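Local structure of syncytin-1 (Homo sapiens, 5HA6) at residues A[98-101]-A[102-106]. The protein is the envelope glycoprotein of a human endogenous retrovirus whose fusion subunit, present here as a three-chain assembly, probably drives the merging of cell membranes. The protein carries 1 engineered substitution. Numbering follows the deposited sequence.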
ATOM      1  N   GLU A  98      -5.264 -12.235   0.010  1.00 22.72           N
ATOM      2  CA  GLU A  98      -4.838 -13.547  -0.497  1.00 22.27           C
ATOM      3  C   GLU A  98      -3.330 -13.659  -0.639  1.00 21.14           C
ATOM      4  O   GLU A  98      -2.730 -14.633  -0.152  1.00 18.77           O
ATOM      5  CB  GLU A  98      -5.468 -13.861  -1.863  1.00 23.00           C
ATOM      6  CG  GLU A  98      -4.920 -15.200  -2.452  1.00 21.10           C
ATOM      7  CD  GLU A  98      -5.148 -16.436  -1.564  1.00 27.74           C
ATOM      8  OE1 GLU A  98      -6.060 -16.415  -0.677  1.00 22.33           O
ATOM      9  OE2 GLU A  98      -4.432 -17.477  -1.779  1.00 25.86           O
ATOM     10  N   LYS A  99      -2.708 -12.659  -1.285  1.00 19.23           N
ATOM     11  CA  LYS A  99      -1.247 -12.682  -1.448  1.00 24.18           C
ATOM     12  C   LYS A  99      -0.489 -12.730  -0.115  1.00 23.52           C
ATOM     13  O   LYS A  99       0.518 -13.456   0.006  1.00 19.09           O
ATOM     14  CB  LYS A  99      -0.745 -11.451  -2.242  1.00 18.93           C
ATOM     15  CG  LYS A  99      -1.341 -11.286  -3.616  1.00 19.24           C
ATOM     16  CD  LYS A  99      -0.982 -12.408  -4.571  1.00 24.48           C
ATOM     17  CE  LYS A  99      -1.713 -12.252  -5.881  1.00 28.50           C
ATOM     18  NZ  LYS A  99      -1.253 -13.253  -6.863  1.00 30.20           N
ATOM     19  N   VAL A 100      -0.937 -11.933   0.859  1.00 19.71           N
ATOM     20  CA  VAL A 100      -0.362 -11.966   2.216  1.00 20.33           C
ATOM     21  C   VAL A 100      -0.439 -13.349   2.848  1.00 23.10           C
ATOM     22  O   VAL A 100       0.550 -13.837   3.417  1.00 22.85           O
ATOM     23  CB  VAL A 100      -1.066 -10.957   3.124  1.00 25.49           C
ATOM     24  CG1 VAL A 100      -0.710 -11.185   4.609  1.00 26.82           C
ATOM     25  CG2 VAL A 100      -0.682  -9.518   2.687  1.00 22.83           C
ATOM     26  N   LYS A 101      -1.607 -13.985   2.745  1.00 19.92           N
ATOM     27  CA  LYS A 101      -1.772 -15.279   3.375  1.00 21.32           C
ATOM     28  C   LYS A 101      -0.880 -16.303   2.680  1.00 24.24           C
ATOM     29  O   LYS A 101      -0.302 -17.174   3.347  1.00 23.14           O
ATOM     30  CB  LYS A 101      -3.264 -15.697   3.386  1.00 23.99           C
ATOM     31  CG  LYS A 101      -4.101 -14.937   4.473  1.00 23.79           C
ATOM     32  CD  LYS A 101      -5.573 -15.254   4.428  1.00 26.03           C
ATOM     33  CE  LYS A 101      -6.380 -14.412   5.431  1.00 28.26           C
ATOM     34  NZ  LYS A 101      -7.750 -14.934   5.605  1.00 33.19           N
ATOM     35  N   GLU A 102      -0.734 -16.171   1.355  1.00 21.05           N
ATOM     36  CA  GLU A 102       0.209 -17.030   0.597  1.00 21.26           C
ATOM     37  C   GLU A 102       1.677 -16.828   1.020  1.00 20.95           C
ATOM     38  O   GLU A 102       2.431 -17.783   1.196  1.00 19.71           O
ATOM     39  CB  GLU A 102       0.068 -16.744  -0.899  1.00 20.10           C
ATOM     40  CG  GLU A 102      -1.204 -17.320  -1.505  1.00 22.45           C
ATOM     41  CD  GLU A 102      -1.357 -16.885  -2.968  1.00 27.04           C
ATOM     42  OE1 GLU A 102      -0.314 -16.553  -3.603  1.00 26.22           O
ATOM     43  OE2 GLU A 102      -2.503 -16.843  -3.471  1.00 25.93           O
ATOM     44  N   ILE A 103       2.079 -15.577   1.179  1.00 19.54           N
ATOM     45  CA  ILE A 103       3.392 -15.285   1.760  1.00 22.43           C
ATOM     46  C   ILE A 103       3.600 -15.900   3.161  1.00 19.24           C
ATOM     47  O   ILE A 103       4.652 -16.499   3.451  1.00 24.92           O
ATOM     48  CB  ILE A 103       3.598 -13.770   1.810  1.00 20.80           C
ATOM     49  CG1 ILE A 103       3.694 -13.233   0.357  1.00 23.50           C
ATOM     50  CG2 ILE A 103       4.805 -13.430   2.638  1.00 22.83           C
ATOM     51  CD1 ILE A 103       3.684 -11.719   0.257  1.00 22.33           C
ATOM     52  N   ARG A 104       2.623 -15.727   4.037  1.00 20.70           N
ATOM     53  CA  ARG A 104       2.690 -16.338   5.356  1.00 26.00           C
ATOM     54  C   ARG A 104       2.727 -17.890   5.283  1.00 25.19           C
ATOM     55  O   ARG A 104       3.451 -18.551   6.085  1.00 21.15           O
ATOM     56  CB  ARG A 104       1.515 -15.806   6.193  1.00 23.16           C
ATOM     57  CG  ARG A 104       1.750 -14.306   6.587  1.00 23.83           C
ATOM     58  CD  ARG A 104       0.625 -13.735   7.401  1.00 28.38           C
ATOM     59  NE  ARG A 104       0.998 -12.412   7.900  1.00 31.54           N
ATOM     60  CZ  ARG A 104       0.130 -11.484   8.277  1.00 30.10           C
ATOM     61  NH1 ARG A 104      -1.185 -11.719   8.266  1.00 34.58           N
ATOM     62  NH2 ARG A 104       0.580 -10.325   8.704  1.00 31.45           N
ATOM     63  N   ASP A 105       1.992 -18.487   4.316  1.00 22.14           N
ATOM     64  CA  ASP A 105       2.081 -19.929   4.106  1.00 23.55           C
ATOM     65  C   ASP A 105       3.480 -20.328   3.707  1.00 21.01           C
ATOM     66  O   ASP A 105       3.972 -21.376   4.104  1.00 22.45           O
ATOM     67  CB  ASP A 105       1.130 -20.420   2.995  1.00 23.92           C
ATOM     68  CG  ASP A 105      -0.300 -20.218   3.326  1.00 27.59           C
ATOM     69  OD1 ASP A 105      -0.620 -20.079   4.536  1.00 25.81           O
ATOM     70  OD2 ASP A 105      -1.104 -20.242   2.367  1.00 23.98           O
ATOM     71  N   ARG A 106       4.076 -19.543   2.817  1.00 19.76           N
ATOM     72  CA  ARG A 106       5.429 -19.859   2.354  1.00 23.14           C
ATOM     73  C   ARG A 106       6.452 -19.766   3.470  1.00 21.68           C
ATOM     74  O   ARG A 106       7.358 -20.633   3.546  1.00 24.44           O
ATOM     75  CB  ARG A 106       5.801 -18.937   1.181  1.00 20.39           C
ATOM     76  CG  ARG A 106       4.988 -19.273  -0.057  1.00 22.16           C
ATOM     77  CD  ARG A 106       5.156 -18.249  -1.180  1.00 23.94           C
ATOM     78  NE  ARG A 106       6.571 -18.240  -1.610  1.00 23.00           N
ATOM     79  CZ  ARG A 106       7.143 -19.137  -2.392  1.00 25.15           C
ATOM     80  NH1 ARG A 106       6.444 -20.118  -2.982  1.00 26.68           N
ATOM     81  NH2 ARG A 106       8.445 -19.022  -2.630  1.00 27.09           N
TER
HETATM   82  O   HOH W   1      -0.362 -15.609  -6.203  1.00 40.75           O
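Glu102 reaches back along its helix to Glu98, four residues earlier, and their carboxylates meet with the two OE2 atoms 2.6 Å apart. The groups are turned 63° against each other; the separation is more consistent with one of the two acids being protonated than with two bare carboxylates. Glu98 bends at chi2 (58°), which brings its end round to Glu102, whose own chain runs extended beyond CG. The other oxygen, Glu102 OE1, accepts a hydrogen bond from a water at 2.8 Å; that water in turn accepts one from Lys99 NZ at 2.6 Å, joining ends three residues apart. Both charges also have salt-bridge partners on the second subunit, Glu102 with Arg42 and Lys99 with Asp45. Helix 93-115 runs antiparallel to helix 25-71 of its own chain, as in the six-helix bundle of class I fusion proteins. On the face toward that helix, Val100 packs on Ala44, Leu47 and Val48. Val100 CG1 lies over one face of the Arg104 guanidinium, off-centre, 3.7 Å from Arg104 NH1, while Arg104 NH2 forms a salt bridge with Asp45 OD1 of its own chain. Successive i to i+4 backbone bonds run from Glu102 N to Glu98 O through Asp105 N to Lys101 O (2.8 Å).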